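Long-range contacts in D-mannose isomerase (Marinomonas mediterranea, PDB 5X32), which catalyses the reversible isomerisation of D-mannose to D-fructose and, less efficiently, of D-lyxose to D-xylulose, while leaving D-glucose untouched: residues F34-K39 / V53-F58; F117-Y122 / E181-A186; S168-Q173 / W220-N225. All blocks are in the same frame, centred on the assembly; numbering follows the deposited sequence.

Contact 1: residues F34-K39 / V53-F58; sequences FFQFFK and VSSTRF. With PO4 (phosphate ion), chain C.
Phe34, Gln36 and Phe38 carry the loop 34-39 over helix 52-69, one of the helices of the (alpha/alpha)6 barrel expected for this epimerase family; Phe58 on that helix anchors the two phenylalanines, while Gln36 meets Ser54 and Ser55. Phe58 CB sits over one face of the Phe34 ring, 3.8 Å from the centroid, a CH-pi contact offset toward the rim; the two rings themselves slant at 32°, neither stacked nor edge-to-face. At the far end of its ring, Phe58 CZ meets Phe38 CE2 at 3.7 Å, the two side chains arriving from opposite directions, and Tyr23 packs edge-to-face with both. With an alanine in place of Phe58, Phe34 and Phe38 would probably lose the ring that links them, and a gap would open between loop and helix. Phenylalanine thus suits a buried, aromatic-lined interface, whereas the small Ser54 lets the Gln36 amide pass over its CB; its hydroxyl bonds to Gly375 N. The glutamine runs extended past CG (chi2 178°), which carries its amide across to the helix; OE1 takes the stronger bond, from His51 N. Elsewhere on the helix, Arg57 reaches a phosphate ion, probably a crystallisation additive, by a weak in-plane bond. The amide nitrogen, Gln36 NE2, gives a weak, bent hydrogen bond to Ser55 OG at 2.9 Å.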
loop_
_atom_site.group_PDB
_atom_site.type_symbol
_atom_site.label_atom_id
_atom_site.label_comp_id
_atom_site.label_asym_id
_atom_site.label_seq_id
_atom_site.Cartn_x
_atom_site.Cartn_y
_atom_site.Cartn_z
ATOM N N PHE A 34 15.790 10.002 1.012
ATOM C CA PHE A 34 16.088 8.945 0.064
ATOM C C PHE A 34 15.953 9.431 -1.366
ATOM O O PHE A 34 15.121 10.289 -1.675
ATOM C CB PHE A 34 15.151 7.736 0.281
ATOM C CG PHE A 34 15.150 7.215 1.692
ATOM C CD1 PHE A 34 14.150 7.574 2.571
ATOM C CD2 PHE A 34 16.167 6.403 2.153
ATOM C CE1 PHE A 34 14.149 7.112 3.879
ATOM C CE2 PHE A 34 16.174 5.941 3.453
ATOM C CZ PHE A 34 15.165 6.298 4.317
ATOM N N PHE A 35 16.777 8.876 -2.239
ATOM C CA PHE A 35 16.534 8.983 -3.671
ATOM C C PHE A 35 15.309 8.123 -3.998
ATOM O O PHE A 35 15.036 7.109 -3.331
ATOM C CB PHE A 35 17.764 8.543 -4.479
ATOM C CG PHE A 35 19.023 9.342 -4.173
ATOM C CD1 PHE A 35 19.145 10.664 -4.584
ATOM C CD2 PHE A 35 20.063 8.768 -3.461
ATOM C CE1 PHE A 35 20.296 11.399 -4.306
ATOM C CE2 PHE A 35 21.205 9.488 -3.177
ATOM C CZ PHE A 35 21.323 10.812 -3.596
ATOM N N GLN A 36 14.524 8.561 -4.973
ATOM C CA GLN A 36 13.215 7.969 -5.160
ATOM C C GLN A 36 12.913 7.568 -6.615
ATOM O O GLN A 36 11.782 7.189 -6.956
ATOM C CB GLN A 36 12.149 8.935 -4.628
ATOM C CG GLN A 36 12.241 9.156 -3.117
ATOM C CD GLN A 36 11.208 10.146 -2.575
ATOM O OE1 GLN A 36 10.408 10.714 -3.322
ATOM N NE2 GLN A 36 11.183 10.298 -1.261
ATOM N N PHE A 37 13.942 7.576 -7.452
ATOM C CA PHE A 37 13.747 7.275 -8.860
ATOM C C PHE A 37 14.845 6.343 -9.357
ATOM O O PHE A 37 15.976 6.763 -9.613
ATOM C CB PHE A 37 13.727 8.558 -9.694
ATOM C CG PHE A 37 12.479 9.394 -9.526
ATOM C CD1 PHE A 37 12.335 10.253 -8.441
ATOM C CD2 PHE A 37 11.470 9.360 -10.488
ATOM C CE1 PHE A 37 11.200 11.042 -8.307
ATOM C CE2 PHE A 37 10.330 10.142 -10.362
ATOM C CZ PHE A 37 10.196 10.986 -9.280
ATOM N N PHE A 38 14.489 5.081 -9.556
ATOM C CA PHE A 38 15.488 4.078 -9.847
ATOM C C PHE A 38 15.243 3.407 -11.182
ATOM O O PHE A 38 14.113 3.048 -11.536
ATOM C CB PHE A 38 15.506 3.035 -8.734
ATOM C CG PHE A 38 15.733 3.618 -7.375
ATOM C CD1 PHE A 38 17.013 3.833 -6.903
ATOM C CD2 PHE A 38 14.662 3.978 -6.577
ATOM C CE1 PHE A 38 17.228 4.384 -5.660
ATOM C CE2 PHE A 38 14.867 4.525 -5.320
ATOM C CZ PHE A 38 16.154 4.726 -4.867
ATOM N N LYS A 39 16.342 3.210 -11.892
ATOM C CA LYS A 39 16.362 2.488 -13.141
ATOM C C LYS A 39 16.350 0.998 -12.824
ATOM O O LYS A 39 16.590 0.613 -11.681
ATOM C CB LYS A 39 17.620 2.890 -13.920
ATOM C CG LYS A 39 17.374 3.319 -15.338
ATOM C CD LYS A 39 16.736 4.678 -15.443
ATOM C CE LYS A 39 16.064 4.801 -16.795
ATOM N NZ LYS A 39 15.679 6.191 -17.106
ATOM N N VAL A 53 5.027 10.069 -0.565
ATOM C CA VAL A 53 4.693 8.639 -0.547
ATOM C C VAL A 53 5.960 7.765 -0.564
ATOM O O VAL A 53 6.033 6.778 0.163
ATOM C CB VAL A 53 3.729 8.259 -1.722
ATOM C CG1 VAL A 53 3.467 6.747 -1.792
ATOM C CG2 VAL A 53 2.413 8.990 -1.571
ATOM N N SER A 54 6.992 8.140 -1.320
ATOM C CA SER A 54 8.227 7.353 -1.239
ATOM C C SER A 54 9.016 7.669 0.034
ATOM O O SER A 54 9.669 6.781 0.605
ATOM C CB SER A 54 9.129 7.574 -2.459
ATOM O OG SER A 54 8.593 6.993 -3.638
ATOM N N SER A 55 8.914 8.908 0.509
ATOM C CA SER A 55 9.610 9.292 1.737
ATOM C C SER A 55 9.106 8.477 2.913
ATOM O O SER A 55 9.902 8.028 3.732
ATOM C CB SER A 55 9.453 10.795 2.032
ATOM O OG SER A 55 10.309 11.578 1.217
ATOM N N THR A 56 7.792 8.259 2.986
ATOM C CA THR A 56 7.226 7.445 4.052
ATOM C C THR A 56 7.407 5.955 3.773
ATOM O O THR A 56 7.757 5.176 4.669
ATOM C CB THR A 56 5.713 7.766 4.282
ATOM O OG1 THR A 56 4.982 7.557 3.074
ATOM C CG2 THR A 56 5.499 9.212 4.706
ATOM N N ARG A 57 7.213 5.550 2.527
ATOM C CA ARG A 57 7.238 4.122 2.242
ATOM C C ARG A 57 8.623 3.557 2.490
ATOM O O ARG A 57 8.734 2.415 2.942
ATOM C CB ARG A 57 6.789 3.831 0.809
ATOM C CG ARG A 57 5.289 3.842 0.670
ATOM C CD ARG A 57 4.854 3.465 -0.725
ATOM N NE ARG A 57 3.428 3.694 -0.897
ATOM C CZ ARG A 57 2.727 3.247 -1.931
ATOM N NH1 ARG A 57 3.334 2.530 -2.862
ATOM N NH2 ARG A 57 1.424 3.494 -2.029
ATOM N N PHE A 58 9.670 4.354 2.241
ATOM C CA PHE A 58 11.034 3.871 2.500
ATOM C C PHE A 58 11.252 3.683 3.997
ATOM O O PHE A 58 11.950 2.756 4.431
ATOM C CB PHE A 58 12.081 4.835 1.935
ATOM C CG PHE A 58 12.491 4.518 0.523
ATOM C CD1 PHE A 58 13.092 3.307 0.218
ATOM C CD2 PHE A 58 12.270 5.419 -0.499
ATOM C CE1 PHE A 58 13.471 3.007 -1.069
ATOM C CE2 PHE A 58 12.656 5.124 -1.790
ATOM C CZ PHE A 58 13.255 3.917 -2.074
HETATM P P PO4 C . -2.713 2.214 -4.104
HETATM O O1 PO4 C . -3.931 3.091 -3.905
HETATM O O2 PO4 C . -2.551 1.917 -5.586
HETATM O O3 PO4 C . -2.813 0.888 -3.366
HETATM O O4 PO4 C . -1.543 2.985 -3.547
#

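Contact 2: residues F117-Y122 / E181-A186; sequences FVILAY and EALMSA
Leu120 and Ile119 straddle Ala182 where helix 112-127 runs beside helix 173-190, and the tightly packed part of the contact is Leu120 against Ala182 and Ser185. The CA atoms of Leu120 and Ala182 are 4.7 Å apart, an approach that a methyl side chain permits, and the axes of the two short segments come within 8.3 Å. Ala182 CB lies 4.0 Å from Ile119 CG2 and 4.3 Å from Leu120 CB, so it is held between two branched side chains. Leu120 has CG anti to its own nitrogen (chi1 -177°), which swings the isobutyl group along the neighbouring helix until CD1 rests 3.6 Å from Ser185 CB. Serine is small enough to accept that methyl. A turn after Ala182, Ala186 CB again meets Ile119 CG2, at 4.3 Å.

The packing is looser where Ile119 faces Leu183 and around Glu181. Ile119 CD1 and Leu183 CD2 are 4.5 Å apart, and these longer side chains are also engaged by the outer helices: Ile119 touches helix 133-147, Leu183 helix 193-212. On the other flank Glu181 is partly exposed, and Leu120 CD2 only grazes its OE2 at 4.5 Å; the carboxylate is instead tied through OE1 to His178 ND1. It also lies near His380, one of two probable proton donors/acceptors. Nearly parallel segments, crossing at 22° with small residues between them and outer helices behind, are what neighbouring inner helices of an (alpha/alpha)6 barrel look like.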
loop_
_atom_site.group_PDB
_atom_site.type_symbol
_atom_site.label_atom_id
_atom_site.label_comp_id
_atom_site.label_asym_id
_atom_site.label_seq_id
_atom_site.Cartn_x
_atom_site.Cartn_y
_atom_site.Cartn_z
ATOM N N PHE A 117 -0.052 7.638 4.958
ATOM C CA PHE A 117 1.278 7.037 4.941
ATOM C C PHE A 117 2.218 7.680 5.975
ATOM O O PHE A 117 3.174 7.040 6.448
ATOM C CB PHE A 117 1.873 7.087 3.540
ATOM C CG PHE A 117 1.536 5.880 2.724
ATOM C CD1 PHE A 117 2.102 4.658 3.025
ATOM C CD2 PHE A 117 0.652 5.963 1.663
ATOM C CE1 PHE A 117 1.783 3.529 2.290
ATOM C CE2 PHE A 117 0.326 4.835 0.920
ATOM C CZ PHE A 117 0.902 3.618 1.231
ATOM N N VAL A 118 1.929 8.926 6.357
ATOM C CA VAL A 118 2.677 9.588 7.417
ATOM C C VAL A 118 2.437 8.845 8.743
ATOM O O VAL A 118 3.393 8.529 9.475
ATOM C CB VAL A 118 2.285 11.078 7.552
ATOM C CG1 VAL A 118 2.834 11.672 8.856
ATOM C CG2 VAL A 118 2.834 11.870 6.381
ATOM N N ILE A 119 1.173 8.521 9.020
ATOM C CA ILE A 119 0.824 7.712 10.188
ATOM C C ILE A 119 1.475 6.326 10.140
ATOM O O ILE A 119 2.018 5.854 11.141
ATOM C CB ILE A 119 -0.707 7.559 10.321
ATOM C CG1 ILE A 119 -1.313 8.855 10.853
ATOM C CG2 ILE A 119 -1.070 6.414 11.260
ATOM C CD1 ILE A 119 -2.805 8.857 10.901
ATOM N N LEU A 120 1.460 5.693 8.971
ATOM C CA LEU A 120 2.095 4.387 8.813
ATOM C C LEU A 120 3.578 4.447 9.171
ATOM O O LEU A 120 4.093 3.617 9.954
ATOM C CB LEU A 120 1.921 3.882 7.380
ATOM C CG LEU A 120 2.484 2.485 7.132
ATOM C CD1 LEU A 120 1.624 1.419 7.796
ATOM C CD2 LEU A 120 2.680 2.224 5.642
ATOM N N ALA A 121 4.253 5.452 8.616
ATOM C CA ALA A 121 5.673 5.658 8.887
ATOM C C ALA A 121 5.919 5.911 10.381
ATOM O O ALA A 121 6.847 5.340 10.957
ATOM C CB ALA A 121 6.224 6.813 8.056
ATOM N N TYR A 122 5.084 6.730 11.023
ATOM C CA TYR A 122 5.275 6.967 12.464
ATOM C C TYR A 122 5.058 5.698 13.281
ATOM O O TYR A 122 5.815 5.473 14.231
ATOM C CB TYR A 122 4.367 8.099 12.988
ATOM C CG TYR A 122 4.827 9.466 12.522
ATOM C CD1 TYR A 122 6.144 9.667 12.144
ATOM C CD2 TYR A 122 3.940 10.532 12.408
ATOM C CE1 TYR A 122 6.579 10.893 11.697
ATOM C CE2 TYR A 122 4.368 11.769 11.961
ATOM C CZ TYR A 122 5.695 11.944 11.608
ATOM O OH TYR A 122 6.156 13.158 11.149
ATOM N N GLU A 181 -5.611 0.811 6.742
ATOM C CA GLU A 181 -4.380 0.062 6.931
ATOM C C GLU A 181 -3.436 0.710 7.942
ATOM O O GLU A 181 -2.901 0.046 8.861
ATOM C CB GLU A 181 -3.667 -0.047 5.604
ATOM C CG GLU A 181 -2.241 -0.499 5.724
ATOM C CD GLU A 181 -1.414 -0.119 4.506
ATOM O OE1 GLU A 181 -1.798 0.841 3.786
ATOM O OE2 GLU A 181 -0.370 -0.778 4.278
ATOM N N ALA A 182 -3.276 2.025 7.790
ATOM C CA ALA A 182 -2.349 2.783 8.602
ATOM C C ALA A 182 -2.783 2.711 10.044
ATOM O O ALA A 182 -1.963 2.483 10.943
ATOM C CB ALA A 182 -2.285 4.234 8.130
ATOM N N LEU A 183 -4.086 2.858 10.255
ATOM C CA LEU A 183 -4.635 2.844 11.607
ATOM C C LEU A 183 -4.525 1.463 12.260
ATOM O O LEU A 183 -4.382 1.390 13.490
ATOM C CB LEU A 183 -6.077 3.317 11.598
ATOM C CG LEU A 183 -6.165 4.804 11.264
ATOM C CD1 LEU A 183 -7.605 5.195 11.059
ATOM C CD2 LEU A 183 -5.544 5.635 12.364
ATOM N N MET A 184 -4.595 0.379 11.471
ATOM C CA MET A 184 -4.248 -0.929 12.043
ATOM C C MET A 184 -2.781 -0.998 12.493
ATOM O O MET A 184 -2.464 -1.563 13.554
ATOM C CB MET A 184 -4.508 -2.045 11.052
ATOM C CG MET A 184 -5.972 -2.375 10.897
ATOM S SD MET A 184 -6.223 -3.607 9.625
ATOM C CE MET A 184 -5.349 -4.930 10.397
ATOM N N SER A 185 -1.887 -0.410 11.696
ATOM C CA SER A 185 -0.476 -0.378 12.071
ATOM C C SER A 185 -0.302 0.402 13.381
ATOM O O SER A 185 0.506 0.044 14.259
ATOM C CB SER A 185 0.359 0.257 10.961
ATOM O OG SER A 185 1.744 0.230 11.270
ATOM N N ALA A 186 -1.095 1.462 13.507
ATOM C CA ALA A 186 -1.048 2.319 14.678
ATOM C C ALA A 186 -1.553 1.556 15.894
ATOM O O ALA A 186 -0.966 1.633 16.968
ATOM C CB ALA A 186 -1.875 3.579 14.452
#

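Contact 3: residues S168-Q173 / W220-N225; sequences SPYRGQ and WEHYTN
Tyr170 and His222 reach across a small antiparallel ladder formed by strands 171-172 and 222-223. Tyr170 CG stands opposite the backbone N (chi1 -178°), which sends the phenol along the ladder to His222; OH and ND1 are hydrogen-bonded, although the modelled 2.5 Å is doubtfully short at this resolution. The rings meet rim to rim with their planes at 61°, and His222 NE2 is occupied by Pro244 O.

The backbone supplies the frame: Arg171 N bonds to Tyr223 O at 3.0 Å, Tyr223 N to Arg171 O at 2.9 Å, and Gln173 N to Glu221 O at 3.0 Å. Gly172 suits its place because a side chain there would run into the Tyr170 ring. Behind it, the edge of the Tyr223 ring meets Gln173 CB, 4.0 Å from CE1.

Arg171 does not extend but bends at chi2 (-66°), curling its guanidinium back over the loop residues just before the strand. NH1 grips two carbonyls, Ser168 O at 2.9 Å and Tyr170 O at 2.7 Å, the latter approached from above the carbonyl plane. Asn225 CB lies over one face of the group, 3.8 Å from NH1, and NE makes a salt bridge with Glu150. Two carbonyls and a carboxylate are met at once, which suits the several N-H groups of an arginine.

Glu221, also bent at chi2, gives OE2 to His251 ND1. Since His251 is probably a proton donor/acceptor, the ladder, by fixing the Glu221 backbone, probably helps a second-shell carboxylate orient that imidazole.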
loop_
_atom_site.group_PDB
_atom_site.type_symbol
_atom_site.label_atom_id
_atom_site.label_comp_id
_atom_site.label_asym_id
_atom_site.label_seq_id
_atom_site.Cartn_x
_atom_site.Cartn_y
_atom_site.Cartn_z
ATOM N N SER A 168 -11.458 20.022 -1.773
ATOM C CA SER A 168 -11.788 19.397 -3.037
ATOM C C SER A 168 -13.147 18.718 -2.946
ATOM O O SER A 168 -13.459 18.093 -1.933
ATOM C CB SER A 168 -10.715 18.387 -3.431
ATOM O OG SER A 168 -10.812 18.072 -4.805
ATOM N N PRO A 169 -13.961 18.854 -4.005
ATOM C CA PRO A 169 -15.254 18.167 -4.077
ATOM C C PRO A 169 -15.051 16.661 -4.175
ATOM O O PRO A 169 -16.003 15.903 -3.996
ATOM C CB PRO A 169 -15.890 18.700 -5.371
ATOM C CG PRO A 169 -14.977 19.782 -5.881
ATOM C CD PRO A 169 -13.655 19.625 -5.223
ATOM N N TYR A 170 -13.826 16.235 -4.474
ATOM C CA TYR A 170 -13.584 14.822 -4.734
ATOM C C TYR A 170 -13.651 13.991 -3.454
ATOM O O TYR A 170 -13.152 14.400 -2.399
ATOM C CB TYR A 170 -12.223 14.609 -5.415
ATOM C CG TYR A 170 -11.949 13.158 -5.757
ATOM C CD1 TYR A 170 -12.533 12.578 -6.876
ATOM C CD2 TYR A 170 -11.138 12.353 -4.941
ATOM C CE1 TYR A 170 -12.311 11.241 -7.202
ATOM C CE2 TYR A 170 -10.908 11.008 -5.255
ATOM C CZ TYR A 170 -11.506 10.463 -6.391
ATOM O OH TYR A 170 -11.319 9.143 -6.737
ATOM N N ARG A 171 -14.291 12.830 -3.564
ATOM C CA ARG A 171 -14.212 11.801 -2.538
ATOM C C ARG A 171 -13.721 10.526 -3.200
ATOM O O ARG A 171 -14.087 10.223 -4.341
ATOM C CB ARG A 171 -15.558 11.571 -1.857
ATOM C CG ARG A 171 -16.129 12.800 -1.198
ATOM C CD ARG A 171 -15.262 13.228 -0.038
ATOM N NE ARG A 171 -15.773 14.420 0.627
ATOM C CZ ARG A 171 -15.603 15.656 0.161
ATOM N NH1 ARG A 171 -14.998 15.851 -1.006
ATOM N NH2 ARG A 171 -16.076 16.695 0.836
ATOM N N GLY A 172 -12.851 9.802 -2.509
ATOM C CA GLY A 172 -12.274 8.610 -3.083
ATOM C C GLY A 172 -12.114 7.521 -2.060
ATOM O O GLY A 172 -11.886 7.791 -0.887
ATOM N N GLN A 173 -12.209 6.284 -2.522
ATOM C CA GLN A 173 -12.046 5.121 -1.673
ATOM C C GLN A 173 -10.599 4.951 -1.192
ATOM O O GLN A 173 -10.346 4.483 -0.081
ATOM C CB GLN A 173 -12.485 3.874 -2.438
ATOM C CG GLN A 173 -12.035 2.609 -1.777
ATOM C CD GLN A 173 -10.763 2.071 -2.359
ATOM O OE1 GLN A 173 -10.410 2.351 -3.502
ATOM N NE2 GLN A 173 -10.050 1.308 -1.565
ATOM N N TRP A 220 -15.778 0.726 -5.752
ATOM C CA TRP A 220 -15.553 1.638 -6.859
ATOM C C TRP A 220 -14.619 2.749 -6.362
ATOM O O TRP A 220 -14.584 3.032 -5.164
ATOM C CB TRP A 220 -16.899 2.184 -7.348
ATOM C CG TRP A 220 -16.858 3.054 -8.555
ATOM C CD1 TRP A 220 -16.928 4.423 -8.587
ATOM C CD2 TRP A 220 -16.783 2.624 -9.918
ATOM N NE1 TRP A 220 -16.874 4.867 -9.891
ATOM C CE2 TRP A 220 -16.782 3.782 -10.725
ATOM C CE3 TRP A 220 -16.689 1.372 -10.536
ATOM C CZ2 TRP A 220 -16.702 3.722 -12.114
ATOM C CZ3 TRP A 220 -16.605 1.315 -11.912
ATOM C CH2 TRP A 220 -16.619 2.480 -12.687
ATOM N N GLU A 221 -13.845 3.357 -7.256
ATOM C CA GLU A 221 -12.799 4.266 -6.804
ATOM C C GLU A 221 -13.321 5.664 -6.478
ATOM O O GLU A 221 -12.945 6.271 -5.463
ATOM C CB GLU A 221 -11.676 4.387 -7.853
ATOM C CG GLU A 221 -10.898 3.110 -8.204
ATOM C CD GLU A 221 -10.056 2.585 -7.045
ATOM O OE1 GLU A 221 -9.632 3.394 -6.193
ATOM O OE2 GLU A 221 -9.724 1.381 -7.031
ATOM N N HIS A 222 -14.202 6.156 -7.341
ATOM C CA HIS A 222 -14.541 7.573 -7.375
ATOM C C HIS A 222 -15.961 7.927 -6.927
ATOM O O HIS A 222 -16.956 7.409 -7.445
ATOM C CB HIS A 222 -14.295 8.085 -8.792
ATOM C CG HIS A 222 -12.968 7.654 -9.353
ATOM N ND1 HIS A 222 -11.793 8.306 -9.035
ATOM C CD2 HIS A 222 -12.632 6.646 -10.185
ATOM C CE1 HIS A 222 -10.788 7.713 -9.659
ATOM N NE2 HIS A 222 -11.264 6.703 -10.357
ATOM N N TYR A 223 -16.039 8.852 -5.975
ATOM C CA TYR A 223 -17.315 9.268 -5.413
ATOM C C TYR A 223 -17.431 10.786 -5.366
ATOM O O TYR A 223 -16.429 11.499 -5.226
ATOM C CB TYR A 223 -17.515 8.693 -4.006
ATOM C CG TYR A 223 -17.393 7.184 -3.929
ATOM C CD1 TYR A 223 -16.156 6.577 -3.753
ATOM C CD2 TYR A 223 -18.505 6.368 -4.073
ATOM C CE1 TYR A 223 -16.034 5.211 -3.686
ATOM C CE2 TYR A 223 -18.390 4.986 -4.014
ATOM C CZ TYR A 223 -17.145 4.418 -3.823
ATOM O OH TYR A 223 -16.998 3.053 -3.764
ATOM N N THR A 224 -18.666 11.270 -5.489
ATOM C CA THR A 224 -18.980 12.689 -5.373
ATOM C C THR A 224 -18.897 13.111 -3.922
ATOM O O THR A 224 -18.820 12.255 -3.043
ATOM C CB THR A 224 -20.375 12.997 -5.957
ATOM O OG1 THR A 224 -21.395 12.485 -5.080
ATOM C CG2 THR A 224 -20.516 12.349 -7.342
ATOM N N ASN A 225 -18.914 14.416 -3.658
ATOM C CA ASN A 225 -18.844 14.887 -2.270
ATOM C C ASN A 225 -20.079 14.490 -1.454
ATOM O O ASN A 225 -20.107 14.722 -0.247
ATOM C CB ASN A 225 -18.606 16.402 -2.191
ATOM C CG ASN A 225 -19.578 17.198 -3.023
ATOM O OD1 ASN A 225 -20.006 16.761 -4.098
ATOM N ND2 ASN A 225 -19.926 18.391 -2.538
#

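Overall arrangement
Along the chain contact 1 closes before contact 2 opens, whereas contacts 2 and 3 interleave, their segments alternating; strand 171-172 runs straight into helix 173-190. Contacts 1 and 2 have centres about 17 Å apart and touch: Thr56 packs on Phe117, Val118 and Ala121, and Arg57 on Phe117, so helices 52-69, 112-127 and 173-190 follow one another round the barrel wall. Contact 3 stands apart, its centre about 22 Å from that of contact 2 and 27 Å from that of contact 1, in loops joining helices. Glu181 and Glu221 bring contacts 2 and 3 close to the probable catalytic histidines, so barrel wall and loops both border the active site.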